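Local coordinates for protein putative short-chain dehydrogenase/reductase (Burkholderia xenovorans, PDB 5JY1) that binds NAD in a Rossmann-type fold and is probably an oxidoreductase of the short-chain dehydrogenase/reductase family, perhaps acting on 3-oxoacyl groups, at residues V30-G35 against D226-I231; Q56-R59 against R64-F67; G38-I43 against E87-L92. One frame throughout, in Å; residues are numbered along the deposited sequence. Where two conformers were deposited one is given.

Interaction 1 of 3, residues V30-G35 against D226-I231; sequences VARSFG and DPEQDI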
loop_
_atom_site.group_PDB
_atom_site.type_symbol
_atom_site.label_atom_id
_atom_site.label_comp_id
_atom_site.label_asym_id
_atom_site.label_seq_id
_atom_site.Cartn_x
_atom_site.Cartn_y
_atom_site.Cartn_z
ATOM N N VAL A 30 24.530 -9.904 6.141
ATOM C CA VAL A 30 23.985 -9.304 7.357
ATOM C C VAL A 30 24.835 -9.681 8.568
ATOM O O VAL A 30 25.168 -8.831 9.404
ATOM C CB VAL A 30 22.511 -9.717 7.542
ATOM C CG1 VAL A 30 21.996 -9.256 8.898
ATOM C CG2 VAL A 30 21.651 -9.141 6.417
ATOM N N ALA A 31 25.194 -10.964 8.688
ATOM C CA ALA A 31 25.989 -11.398 9.833
ATOM C C ALA A 31 27.322 -10.662 9.898
ATOM O O ALA A 31 27.745 -10.230 10.974
ATOM C CB ALA A 31 26.216 -12.912 9.776
ATOM N N ARG A 32 28.006 -10.524 8.759
ATOM C CA ARG A 32 29.280 -9.809 8.743
ATOM C C ARG A 32 29.094 -8.331 9.074
ATOM O O ARG A 32 29.921 -7.743 9.785
ATOM C CB ARG A 32 29.961 -9.989 7.384
ATOM C CG ARG A 32 30.588 -11.369 7.188
ATOM C CD ARG A 32 30.907 -11.640 5.729
ATOM N NE ARG A 32 31.779 -10.612 5.170
ATOM C CZ ARG A 32 33.092 -10.741 5.011
ATOM N NH1 ARG A 32 33.702 -11.868 5.351
ATOM N NH2 ARG A 32 33.795 -9.740 4.501
ATOM N N SER A 33 28.018 -7.714 8.566
ATOM C CA SER A 33 27.737 -6.320 8.904
ATOM C C SER A 33 27.493 -6.157 10.395
ATOM O O SER A 33 27.991 -5.209 11.011
ATOM C CB SER A 33 26.524 -5.811 8.119
ATOM O OG SER A 33 26.720 -5.960 6.730
ATOM N N PHE A 34 26.723 -7.072 10.994
ATOM C CA PHE A 34 26.488 -7.039 12.435
ATOM C C PHE A 34 27.790 -7.193 13.213
ATOM O O PHE A 34 27.999 -6.528 14.235
ATOM C CB PHE A 34 25.521 -8.158 12.841
ATOM C CG PHE A 34 24.076 -7.894 12.515
ATOM C CD1 PHE A 34 23.683 -6.788 11.777
ATOM C CD2 PHE A 34 23.097 -8.769 12.972
ATOM C CE1 PHE A 34 22.335 -6.562 11.495
ATOM C CE2 PHE A 34 21.753 -8.542 12.703
ATOM C CZ PHE A 34 21.377 -7.443 11.959
ATOM N N GLY A 35 28.658 -8.105 12.773
ATOM C CA GLY A 35 29.917 -8.296 13.473
ATOM C C GLY A 35 30.757 -7.036 13.501
ATOM O O GLY A 35 31.381 -6.717 14.516
ATOM N N ASP A 226 24.812 -5.703 -3.384
ATOM C CA ASP A 226 25.800 -6.503 -2.666
ATOM C C ASP A 226 25.245 -6.877 -1.298
ATOM O O ASP A 226 24.801 -5.990 -0.559
ATOM C CB ASP A 226 27.107 -5.744 -2.495
ATOM C CG ASP A 226 28.133 -6.531 -1.690
ATOM O OD1 ASP A 226 28.605 -7.576 -2.190
ATOM O OD2 ASP A 226 28.459 -6.105 -0.559
ATOM N N PRO A 227 25.214 -8.167 -0.942
ATOM C CA PRO A 227 24.658 -8.542 0.370
ATOM C C PRO A 227 25.190 -7.708 1.527
ATOM O O PRO A 227 24.398 -7.103 2.258
ATOM C CB PRO A 227 25.048 -10.022 0.486
ATOM C CG PRO A 227 25.026 -10.502 -0.933
ATOM C CD PRO A 227 25.543 -9.345 -1.765
ATOM N N GLU A 228 26.511 -7.624 1.689
ATOM C CA GLU A 228 27.047 -6.966 2.876
ATOM C C GLU A 228 26.942 -5.447 2.792
ATOM O O GLU A 228 26.570 -4.799 3.776
ATOM C CB GLU A 228 28.501 -7.379 3.109
ATOM C CG GLU A 228 29.142 -6.635 4.271
ATOM C CD GLU A 228 30.464 -7.238 4.709
ATOM O OE1 GLU A 228 30.879 -8.267 4.127
ATOM O OE2 GLU A 228 31.082 -6.677 5.643
ATOM N N GLN A 229 27.255 -4.855 1.634
ATOM C CA GLN A 229 27.324 -3.399 1.525
ATOM C C GLN A 229 25.963 -2.758 1.304
ATOM O O GLN A 229 25.754 -1.611 1.712
ATOM C CB GLN A 229 28.258 -2.986 0.382
ATOM C CG GLN A 229 29.738 -3.106 0.687
ATOM C CD GLN A 229 30.598 -2.526 -0.421
ATOM O OE1 GLN A 229 30.417 -1.375 -0.828
ATOM N NE2 GLN A 229 31.528 -3.324 -0.927
ATOM N N ASP A 230 25.033 -3.462 0.656
ATOM C CA ASP A 230 23.735 -2.866 0.333
ATOM C C ASP A 230 22.598 -3.335 1.231
ATOM O O ASP A 230 21.734 -2.527 1.577
ATOM C CB ASP A 230 23.369 -3.145 -1.130
ATOM C CG ASP A 230 24.253 -2.383 -2.100
ATOM O OD1 ASP A 230 24.369 -1.150 -1.937
ATOM O OD2 ASP A 230 24.855 -3.011 -2.998
ATOM N N ILE A 231 22.556 -4.614 1.614
ATOM C CA ILE A 231 21.479 -5.082 2.486
ATOM C C ILE A 231 21.870 -4.958 3.952
ATOM O O ILE A 231 21.050 -4.555 4.782
ATOM C CB ILE A 231 21.079 -6.536 2.140
ATOM C CG1 ILE A 231 20.926 -6.730 0.627
ATOM C CG2 ILE A 231 19.794 -6.924 2.884
ATOM C CD1 ILE A 231 19.932 -5.786 -0.057
HETATM O O HOH W 1 33.675 -6.775 5.571
#
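OE1 of Glu-228 is held by two nitrogens of Arg-32. The main bond runs from Arg-32 NE to Glu-228 OE1, at 2.7 Å and nearly straight, and it is a salt bridge. Arg-32 NH2 adds a weak bond to the same Glu-228 OE1 at 3.3 Å. The oxygen lies at the edge of the guanidinium, close to its plane. NE approaches from above the plane of the Glu-228 carboxylate, and the two flat groups are turned 71° apart. The two side chains cross at about a right angle. Glu-228 reaches over with CG anti to its backbone N (chi1 175°) and an extended chain beyond. Arg-32 bends at chi3 (56°), which turns its NE edge to the acid. A water joins the two ends: it donates to Glu-228 OE2 at 2.6 Å and accepts a weak bond from Arg-32 NH2. The other terminal nitrogen, Arg-32 NH1, forms a salt bridge with Glu-57 of helix 48-60, so the guanidinium sits between two acids.

The contact ties helix 25-36, the first helix of the Rossmann fold, to the start of helix 227-239. Both belong to the layer on one side of the parallel sheet, and Phe-34 and Val-30 continue the packing farther along helix 227-239. The bound NAD lies about 11 Å from the Glu-228 side chain.

Ser-33 lies beside the salt bridge. Its OG is 3.5 Å from Glu-228 CG, while its hydrogen bond goes to Gly-29 O within its own helix. Asp-226 is the N-cap of helix 227-239, and its OD2 accepts from Gln-229 N at 2.8 Å. Asp-226 N in turn gives a straight bond to Asp-230 OD2, 2.7 Å long.

Interaction 2 of 3, residues Q56-R59 against R64-F67; sequences QEIR and RSLF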
loop_
_atom_site.group_PDB
_atom_site.type_symbol
_atom_site.label_atom_id
_atom_site.label_comp_id
_atom_site.label_asym_id
_atom_site.label_seq_id
_atom_site.Cartn_x
_atom_site.Cartn_y
_atom_site.Cartn_z
ATOM N N GLN A 56 34.201 -17.882 11.392
ATOM C CA GLN A 56 35.624 -17.569 11.374
ATOM C C GLN A 56 35.907 -16.247 10.670
ATOM O O GLN A 56 36.826 -15.523 11.070
ATOM C CB GLN A 56 36.397 -18.710 10.713
ATOM C CG GLN A 56 36.336 -20.022 11.493
ATOM C CD GLN A 56 37.070 -19.937 12.823
ATOM O OE1 GLN A 56 38.258 -19.614 12.869
ATOM N NE2 GLN A 56 36.361 -20.211 13.912
ATOM N N GLU A 57 35.140 -15.916 9.625
ATOM C CA GLU A 57 35.311 -14.624 8.963
ATOM C C GLU A 57 35.073 -13.477 9.935
ATOM O O GLU A 57 35.852 -12.518 9.988
ATOM C CB GLU A 57 34.362 -14.508 7.764
ATOM C CG GLU A 57 34.821 -15.272 6.532
ATOM C CD GLU A 57 33.767 -15.322 5.434
ATOM O OE1 GLU A 57 32.749 -14.606 5.533
ATOM O OE2 GLU A 57 33.959 -16.091 4.467
ATOM N N ILE A 58 33.994 -13.560 10.714
ATOM C CA ILE A 58 33.673 -12.498 11.662
ATOM C C ILE A 58 34.763 -12.379 12.718
ATOM O O ILE A 58 35.164 -11.272 13.094
ATOM C CB ILE A 58 32.289 -12.744 12.289
ATOM C CG1 ILE A 58 31.188 -12.527 11.242
ATOM C CG2 ILE A 58 32.092 -11.859 13.511
ATOM C CD1 ILE A 58 29.829 -13.072 11.639
ATOM N N ARG A 59 35.270 -13.519 13.201
ATOM C CA ARG A 59 36.338 -13.490 14.197
ATOM C C ARG A 59 37.613 -12.889 13.621
ATOM O O ARG A 59 38.262 -12.060 14.271
ATOM C CB ARG A 59 36.605 -14.898 14.728
ATOM C CG ARG A 59 35.446 -15.485 15.512
ATOM C CD ARG A 59 35.806 -16.829 16.130
ATOM N NE ARG A 59 34.701 -17.333 16.938
ATOM C CZ ARG A 59 34.639 -18.556 17.457
ATOM N NH1 ARG A 59 35.625 -19.419 17.255
ATOM N NH2 ARG A 59 33.584 -18.914 18.176
ATOM N N ARG A 64 32.867 -10.919 17.249
ATOM C CA ARG A 64 32.507 -12.099 18.022
ATOM C C ARG A 64 31.397 -12.855 17.308
ATOM O O ARG A 64 30.428 -12.257 16.830
ATOM C CB ARG A 64 32.059 -11.734 19.439
ATOM C CG ARG A 64 33.193 -11.368 20.385
ATOM C CD ARG A 64 32.627 -10.814 21.673
ATOM N NE ARG A 64 31.774 -9.662 21.395
ATOM C CZ ARG A 64 30.685 -9.350 22.090
ATOM N NH1 ARG A 64 29.973 -8.280 21.755
ATOM N NH2 ARG A 64 30.302 -10.111 23.107
ATOM N N SER A 65 31.547 -14.176 17.235
ATOM C CA SER A 65 30.576 -15.000 16.527
ATOM C C SER A 65 30.636 -16.424 17.062
ATOM O O SER A 65 31.642 -16.848 17.632
ATOM C CB SER A 65 30.840 -14.978 15.017
ATOM O OG SER A 65 29.827 -15.651 14.300
ATOM N N LEU A 66 29.536 -17.151 16.873
ATOM C CA LEU A 66 29.486 -18.575 17.194
ATOM C C LEU A 66 28.583 -19.267 16.188
ATOM O O LEU A 66 27.411 -18.903 16.045
ATOM C CB LEU A 66 28.977 -18.820 18.619
ATOM C CG LEU A 66 28.908 -20.295 19.040
ATOM C CD1 LEU A 66 30.305 -20.898 19.125
ATOM C CD2 LEU A 66 28.174 -20.461 20.352
ATOM N N PHE A 67 29.122 -20.266 15.502
ATOM C CA PHE A 67 28.297 -21.111 14.657
ATOM C C PHE A 67 27.512 -22.079 15.529
ATOM O O PHE A 67 28.087 -22.760 16.389
ATOM C CB PHE A 67 29.148 -21.890 13.655
ATOM C CG PHE A 67 28.415 -23.043 13.031
ATOM C CD1 PHE A 67 27.403 -22.818 12.108
ATOM C CD2 PHE A 67 28.709 -24.348 13.390
ATOM C CE1 PHE A 67 26.719 -23.870 11.537
ATOM C CE2 PHE A 67 28.025 -25.409 12.824
ATOM C CZ PHE A 67 27.024 -25.165 11.892
HETATM O O HOH W 2 33.819 -14.966 18.984
#
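Arg-59 and Ser-65 make the polar part of the contact. The arginine grips one backbone oxygen side-on with two nitrogens. Arg-59 NH2 donates to Ser-65 O at 2.9 Å, and Arg-59 NE donates to the same Ser-65 O at 3.2 Å. The oxygen lies near the guanidinium plane, at its edge. NH2 is tilted 18° from the carbonyl plane, and NE stands farther above it. The arginine chain is extended from CG to NE, which brings the guanidinium to Ser-65 O. A water accepts from Ser-65 N at 3.0 Å and takes a weak bond from Arg-59 NE. Leu-66 lies beside Arg-59, pointing the same way, with its CD1 3.9 Å from Arg-59 NH2, and it also touches helix 75-89.

The packing part rests on two buried residues, Ile-58 and Ser-65. Ile-58 points at the strand and sets CG2 against Ser-65 CB at 3.7 Å. The same methyl is 3.7 Å from Arg-64 O. Ile-58 CD1 lies 3.7 Å from Ser-65 OG, whose hydrogen bond goes to Val-41 O on the neighbouring strand.

Helix 48-60 and strand 64-69 are joined by a short turn. With strand 40-45 they form a beta-alpha-beta unit, the parallel crossover on which the Rossmann fold is built, and strand 64-69 is an outermost strand of this chain's sheet.

Interaction 3 of 3, residues G38-I43 against E87-L92; sequences GAAVII and EQFGSL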
loop_
_atom_site.group_PDB
_atom_site.type_symbol
_atom_site.label_atom_id
_atom_site.label_comp_id
_atom_site.label_asym_id
_atom_site.label_seq_id
_atom_site.Cartn_x
_atom_site.Cartn_y
_atom_site.Cartn_z
ATOM N N GLY A 38 29.821 -4.530 16.202
ATOM C CA GLY A 38 30.053 -4.879 17.585
ATOM C C GLY A 38 29.120 -5.916 18.176
ATOM O O GLY A 38 29.258 -6.237 19.361
ATOM N N ALA A 39 28.177 -6.443 17.405
ATOM C CA ALA A 39 27.293 -7.467 17.938
ATOM C C ALA A 39 28.001 -8.813 17.950
ATOM O O ALA A 39 28.874 -9.085 17.122
ATOM C CB ALA A 39 26.012 -7.570 17.108
ATOM N N ALA A 40 27.633 -9.649 18.919
ATOM C CA ALA A 40 28.002 -11.055 18.908
ATOM C C ALA A 40 26.963 -11.775 18.065
ATOM O O ALA A 40 25.759 -11.637 18.316
ATOM C CB ALA A 40 28.046 -11.621 20.327
ATOM N N VAL A 41 27.406 -12.502 17.047
ATOM C CA VAL A 41 26.488 -13.015 16.034
ATOM C C VAL A 41 26.461 -14.535 16.092
ATOM O O VAL A 41 27.485 -15.189 15.859
ATOM C CB VAL A 41 26.866 -12.534 14.628
ATOM C CG1 VAL A 41 25.772 -12.927 13.654
ATOM C CG2 VAL A 41 27.079 -11.006 14.623
ATOM N N ILE A 42 25.278 -15.088 16.352
ATOM C CA ILE A 42 25.053 -16.526 16.227
ATOM C C ILE A 42 24.740 -16.856 14.774
ATOM O O ILE A 42 23.795 -16.315 14.184
ATOM C CB ILE A 42 23.924 -16.995 17.150
ATOM C CG1 ILE A 42 24.308 -16.781 18.612
ATOM C CG2 ILE A 42 23.627 -18.481 16.896
ATOM C CD1 ILE A 42 25.472 -17.657 19.065
ATOM N N ILE A 43 25.530 -17.756 14.196
ATOM C CA ILE A 43 25.372 -18.165 12.802
ATOM C C ILE A 43 24.494 -19.410 12.853
ATOM O O ILE A 43 24.975 -20.526 13.044
ATOM C CB ILE A 43 26.720 -18.430 12.128
ATOM C CG1 ILE A 43 27.659 -17.221 12.274
ATOM C CG2 ILE A 43 26.534 -18.786 10.651
ATOM C CD1 ILE A 43 27.076 -15.903 11.769
ATOM N N GLU A 87 22.931 -18.444 26.540
ATOM C CA GLU A 87 23.925 -19.096 27.392
ATOM C C GLU A 87 25.340 -18.617 27.077
ATOM O O GLU A 87 26.131 -18.354 27.990
ATOM C CB GLU A 87 23.812 -20.612 27.243
ATOM C CG GLU A 87 22.512 -21.163 27.836
ATOM C CD GLU A 87 22.207 -22.601 27.435
ATOM O OE1 GLU A 87 23.034 -23.230 26.738
ATOM O OE2 GLU A 87 21.126 -23.100 27.825
ATOM N N GLN A 88 25.667 -18.462 25.793
ATOM C CA GLN A 88 27.039 -18.131 25.420
ATOM C C GLN A 88 27.335 -16.643 25.553
ATOM O O GLN A 88 28.450 -16.263 25.927
ATOM C CB GLN A 88 27.313 -18.590 23.990
ATOM C CG GLN A 88 27.299 -20.092 23.833
ATOM C CD GLN A 88 28.414 -20.747 24.614
ATOM O OE1 GLN A 88 29.572 -20.336 24.521
ATOM N NE2 GLN A 88 28.071 -21.763 25.401
ATOM N N PHE A 89 26.371 -15.780 25.232
ATOM C CA PHE A 89 26.642 -14.351 25.171
ATOM C C PHE A 89 25.796 -13.493 26.103
ATOM O O PHE A 89 26.046 -12.282 26.187
ATOM C CB PHE A 89 26.463 -13.839 23.733
ATOM C CG PHE A 89 27.502 -14.343 22.767
ATOM C CD1 PHE A 89 28.847 -14.086 22.972
ATOM C CD2 PHE A 89 27.125 -15.045 21.633
ATOM C CE1 PHE A 89 29.803 -14.540 22.075
ATOM C CE2 PHE A 89 28.072 -15.497 20.729
ATOM C CZ PHE A 89 29.414 -15.244 20.951
ATOM N N GLY A 90 24.787 -14.055 26.768
ATOM C CA GLY A 90 24.098 -13.360 27.833
ATOM C C GLY A 90 22.735 -12.801 27.484
ATOM O O GLY A 90 22.028 -12.350 28.393
ATOM N N SER A 91 22.353 -12.801 26.207
ATOM C CA SER A 91 21.091 -12.218 25.767
ATOM C C SER A 91 20.823 -12.679 24.339
ATOM O O SER A 91 21.664 -13.325 23.709
ATOM C CB SER A 91 21.134 -10.687 25.840
ATOM O OG SER A 91 22.214 -10.179 25.062
ATOM N N LEU A 92 19.636 -12.331 23.825
ATOM C CA LEU A 92 19.361 -12.430 22.386
ATOM C C LEU A 92 18.544 -11.195 22.021
ATOM O O LEU A 92 17.310 -11.219 22.048
ATOM C CB LEU A 92 18.639 -13.719 22.001
ATOM C CG LEU A 92 18.375 -13.797 20.489
ATOM C CD1 LEU A 92 19.659 -13.549 19.677
ATOM C CD2 LEU A 92 17.735 -15.141 20.121
#
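Ala-40 places its CB over the centre of the Phe-89 ring. The methyl is 3.5 Å from the ring centroid and only 5° off the ring normal, a CH-pi contact over the face. All six ring carbons of Phe-89 are within 3.9 Å of Ala-40 CB. Ile-42, two residues on along the strand, meets the ring differently. Its CD1 comes to the edge, near the ring plane, 3.8 Å from Phe-89 CE2. With CG anti to the carbonyl carbon (chi1 -68°), the Phe-89 ring is carried from the last turn of its helix to the strand, where one face meets Ala-40.

The contact joins strand 40-45 to the end of helix 75-89, on the opposite side of the Rossmann sheet from helix 25-36. Ala-40 and Ile-42 face helix 75-89, whereas Val-41 between them points to helix 25-36. Neighbouring strands extend the apolar patch: Phe-89 also touches Val-16 and Leu-66, and Ile-42 touches Leu-18 and Val-68.

Just past Phe-89 the chain leaves the helix at Gly-90, which has a positive phi of 104°. Gly-38 is likewise positive: it is the C-prime residue of the Schellman motif that ends helix 25-36.

Interactions 2 and 3 meet on neighbouring strands of one sheet, where Leu-66 O accepts from Ile-43 N at 2.9 Å. Interaction 1 joins two helices instead. It is linked to interaction 2 through Ile-58, which packs on helix 25-36, and through Arg-32, which also reaches helix 48-60. Helix 25-36 also lies on strand 40-45, where Ala-31 touches Ile-43. The chemistry follows the place. Interaction 3 is buried and purely apolar. Interaction 1 is partly buried and rests on a charge pair with water. Interaction 2 is mixed: Ile-58 is buried, while Arg-59 is exposed and binds a backbone oxygen rather than an acid.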